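PDB 5VEO: ectonucleotide pyrophosphatase/phosphodiesterase family member 5 from Mus musculus, which probably hydrolyses phosphodiester bonds in a restricted set of nucleotides as a zinc-dependent ectoenzyme, captured here as an inactivated variant with AMP bound. Local coordinates for residues Y241-K244 with E245-T248; E262-F265 with D266-Y269. The protein carries 1 engineered substitution. One frame throughout, in Å; residues are numbered along the deposited sequence.

Both contacts are short, local turns of the chain, placed one after the other in the small part of the fold built on strands 247-249, 255-260, 302-306 and 279-283, near the periphery of the molecule, their centres about 30 Å (interaction 1) and 32 Å (interaction 2) from the centre of the chain. Interaction 1 is a loop turn leading into strand 247-249 and is partly buried; interaction 2 starts helix 265-272 and lies at the surface. They meet where His246 ND1 probably hydrogen-bonds Glu267 OE2 at 2.6 Å, while Leu242 packs on Val268. Interaction 1 adds direct side-chain bonds to its backbone bond; in interaction 2 the direct bonds are backbone ones, and water mediates the lysine-glutamate link.

Interaction 1 of 2, residues Y241-K244 with E245-T248; sequences YLDK and EHYT
Lys244 NZ and Glu245 OE2 form a 2.6 Å salt bridge between adjacent exposed side chains that run side by side; the lysine bends at its last torsion (52°) to meet the oxygen nearly along its C-O axis. Two bonds shape the turn beneath. His246 N donates to Asp243 O at 2.9 Å, closing a type I beta turn, and Glu245 N donates to Asp243 OD1 at 2.9 Å from above the carboxylate plane, an Asx turn. With CG anti to the backbone N (chi1 -180°), Asp243 also sets OD2 over one face of the His246 ring, 3.4 Å from CE1. An alanine at Asp243 is likely to leave Glu245 N without its side-chain acceptor and to take the carboxylate oxygen off the His246 ring. His246 ND1 is itself bonded to Glu267, which should help fix the ring's rotation. Farther in, Leu242 CD1 sits over a face of the Tyr247 ring, 3.9 Å from its centroid, in a CH-pi contact. One water joins Leu242 O to Tyr247 OH, which also bonds Gln314. The turn delivers the chain into strand 247-249, paired with 255-260, while Leu242 packs against Val268, Ala271 and Leu272 of helix 265-272.

Interaction 2 of 2, residues E262-F265 with D266-Y269; sequences EGKF and DEVY
Lys264 O receives Val268 N at 2.8 Å, and Phe265 O receives Tyr269 N at 2.8 Å, both nearly straight bonds of the i to i+4 kind that open helix 265-272. Lys264 holds the N-cap position, and Gly263 before it turns the chain with a positive phi of 84°. A water bridges the first turn, donating to Gly263 O and accepting from Glu267 N at 2.9 Å; it thus serves an early helical N-H at the cap, where the lysine side chain offers no acceptor. The side chains of Lys264 and Glu267 run alongside each other in the same direction, Lys264 CD lying 3.8 Å from Glu267 OE1. Their charged ends stop short of a salt bridge, with Lys264 NZ 4.5 Å from Glu267 OE1, and a second water spans them, accepting from Lys264 NZ and donating to Glu267 OE1. The other oxygen, OE2, is held by His246. Glu267 reaches both partners with CG anti to the backbone N (chi1 173°) and an extended chain. On another side of the turn, Phe265 CE2 approaches Tyr269 CB at 4.2 Å, and Asp266 OD1 lies at the edge of the phenyl ring, in its plane. Val268 is buried against Ile258, Pro260 and Ile302, seating the helix on the antiparallel sheet, while a surface-bound AMP touches Glu262. Acidic Asp266 and Glu267 in the first turn probably suit the helix dipole, and Glu267 is shared between a direct bond to His246 and a water-spaced approach to Lys264.

Interaction 1 of 2, residues Y241-K244 with E245-T248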
# COMPACT_ATOMS: atom_id res chain seq x y z
N TYR A 241 0.70 9.23 30.12
CA TYR A 241 1.12 10.61 29.90
C TYR A 241 -0.02 11.58 29.69
O TYR A 241 0.11 12.75 30.07
CB TYR A 241 2.03 10.69 28.67
CG TYR A 241 3.05 9.58 28.64
CD1 TYR A 241 4.12 9.58 29.52
CD2 TYR A 241 2.93 8.53 27.74
CE1 TYR A 241 5.05 8.56 29.52
CE2 TYR A 241 3.86 7.51 27.72
CZ TYR A 241 4.91 7.53 28.61
OH TYR A 241 5.83 6.51 28.58
N LEU A 242 -1.11 11.14 29.06
CA LEU A 242 -2.16 12.01 28.56
C LEU A 242 -3.49 11.64 29.19
O LEU A 242 -3.78 10.46 29.41
CB LEU A 242 -2.32 11.90 27.04
CG LEU A 242 -1.17 12.21 26.10
CD1 LEU A 242 -1.60 11.98 24.63
CD2 LEU A 242 -0.71 13.63 26.30
N ASP A 243 -4.29 12.67 29.46
CA ASP A 243 -5.67 12.51 29.86
C ASP A 243 -6.52 12.23 28.63
O ASP A 243 -6.62 13.07 27.73
CB ASP A 243 -6.11 13.79 30.57
CG ASP A 243 -7.54 13.75 31.04
OD1 ASP A 243 -8.32 12.89 30.58
OD2 ASP A 243 -7.89 14.62 31.88
N LYS A 244 -7.12 11.03 28.57
CA LYS A 244 -7.87 10.61 27.40
C LYS A 244 -9.03 11.54 27.06
O LYS A 244 -9.48 11.55 25.91
CB LYS A 244 -8.40 9.19 27.61
CG LYS A 244 -9.41 9.06 28.74
CD LYS A 244 -9.76 7.60 29.04
CE LYS A 244 -10.73 7.46 30.22
NZ LYS A 244 -11.94 8.31 30.07
N GLU A 245 -9.53 12.31 28.03
CA GLU A 245 -10.61 13.24 27.76
C GLU A 245 -10.17 14.47 26.98
O GLU A 245 -11.02 15.24 26.54
CB GLU A 245 -11.26 13.72 29.06
CG GLU A 245 -11.85 12.63 29.92
CD GLU A 245 -12.96 11.86 29.22
OE1 GLU A 245 -13.73 12.48 28.46
OE2 GLU A 245 -13.05 10.63 29.44
N HIS A 246 -8.87 14.69 26.83
CA HIS A 246 -8.38 15.95 26.29
C HIS A 246 -7.87 15.84 24.87
O HIS A 246 -7.31 16.81 24.35
CB HIS A 246 -7.30 16.52 27.21
CG HIS A 246 -7.84 16.98 28.53
ND1 HIS A 246 -7.03 17.37 29.57
CD2 HIS A 246 -9.11 17.11 28.97
CE1 HIS A 246 -7.77 17.73 30.60
NE2 HIS A 246 -9.04 17.59 30.26
N TYR A 247 -8.05 14.69 24.22
CA TYR A 247 -7.69 14.57 22.81
C TYR A 247 -8.51 13.45 22.18
O TYR A 247 -9.11 12.62 22.86
CB TYR A 247 -6.20 14.29 22.65
CG TYR A 247 -5.77 12.92 23.16
CD1 TYR A 247 -5.57 12.69 24.51
CD2 TYR A 247 -5.56 11.87 22.28
CE1 TYR A 247 -5.19 11.45 24.99
CE2 TYR A 247 -5.17 10.61 22.74
CZ TYR A 247 -4.97 10.42 24.10
OH TYR A 247 -4.60 9.17 24.56
N THR A 248 -8.53 13.44 20.85
CA THR A 248 -9.11 12.35 20.08
C THR A 248 -7.98 11.66 19.32
O THR A 248 -7.15 12.33 18.68
CB THR A 248 -10.19 12.84 19.11
OG1 THR A 248 -11.18 13.57 19.82
CG2 THR A 248 -10.87 11.66 18.39
O HOH W 1 -4.70 8.70 27.12

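Interaction 2 of 2, residues E262-F265 with D266-Y269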
# COMPACT_ATOMS: atom_id res chain seq x y z
N GLU A 262 -10.02 21.50 22.07
CA GLU A 262 -9.76 22.93 22.07
C GLU A 262 -9.07 23.36 23.36
O GLU A 262 -9.50 23.00 24.46
CB GLU A 262 -11.07 23.69 21.91
CG GLU A 262 -10.86 25.20 22.00
CD GLU A 262 -12.05 26.00 21.56
OE1 GLU A 262 -13.12 25.38 21.33
OE2 GLU A 262 -11.91 27.25 21.43
N GLY A 263 -7.99 24.12 23.22
CA GLY A 263 -7.22 24.58 24.36
C GLY A 263 -6.20 23.61 24.91
O GLY A 263 -5.40 24.00 25.77
N LYS A 264 -6.17 22.36 24.44
CA LYS A 264 -5.31 21.35 25.02
C LYS A 264 -4.07 21.06 24.19
O LYS A 264 -3.32 20.13 24.54
CB LYS A 264 -6.08 20.05 25.24
CG LYS A 264 -7.42 20.25 25.92
CD LYS A 264 -7.27 20.89 27.28
CE LYS A 264 -8.62 21.07 27.95
NZ LYS A 264 -8.50 22.00 29.10
N PHE A 265 -3.81 21.82 23.13
CA PHE A 265 -2.65 21.52 22.30
C PHE A 265 -1.37 21.54 23.13
O PHE A 265 -0.61 20.57 23.12
CB PHE A 265 -2.56 22.51 21.14
CG PHE A 265 -1.47 22.18 20.18
CD1 PHE A 265 -1.74 21.45 19.03
CD2 PHE A 265 -0.17 22.55 20.45
CE1 PHE A 265 -0.73 21.13 18.16
CE2 PHE A 265 0.85 22.22 19.57
CZ PHE A 265 0.57 21.52 18.43
N ASP A 266 -1.11 22.62 23.86
CA ASP A 266 0.12 22.69 24.63
C ASP A 266 0.17 21.61 25.69
O ASP A 266 1.23 21.01 25.94
CB ASP A 266 0.29 24.06 25.29
CG ASP A 266 0.72 25.11 24.31
OD1 ASP A 266 1.21 24.72 23.24
OD2 ASP A 266 0.59 26.31 24.61
N GLU A 267 -0.96 21.36 26.34
CA GLU A 267 -1.01 20.32 27.36
C GLU A 267 -0.60 18.98 26.77
O GLU A 267 0.23 18.26 27.34
CB GLU A 267 -2.42 20.21 27.94
CG GLU A 267 -2.57 19.02 28.88
CD GLU A 267 -3.98 18.84 29.37
OE1 GLU A 267 -4.61 19.84 29.77
OE2 GLU A 267 -4.47 17.69 29.37
N VAL A 268 -1.21 18.62 25.64
CA VAL A 268 -0.95 17.33 25.01
C VAL A 268 0.48 17.26 24.50
O VAL A 268 1.20 16.29 24.73
CB VAL A 268 -1.97 17.08 23.89
CG1 VAL A 268 -1.60 15.83 23.08
CG2 VAL A 268 -3.34 16.92 24.48
N TYR A 269 0.90 18.30 23.79
CA TYR A 269 2.25 18.30 23.25
C TYR A 269 3.30 18.24 24.36
O TYR A 269 4.24 17.45 24.29
CB TYR A 269 2.47 19.51 22.35
CG TYR A 269 3.84 19.50 21.74
CD1 TYR A 269 4.88 20.19 22.34
CD2 TYR A 269 4.11 18.78 20.59
CE1 TYR A 269 6.15 20.17 21.79
CE2 TYR A 269 5.37 18.75 20.04
CZ TYR A 269 6.39 19.45 20.64
OH TYR A 269 7.64 19.43 20.10
O HOH W 2 -2.95 23.51 26.47
O HOH W 3 -6.52 20.74 31.19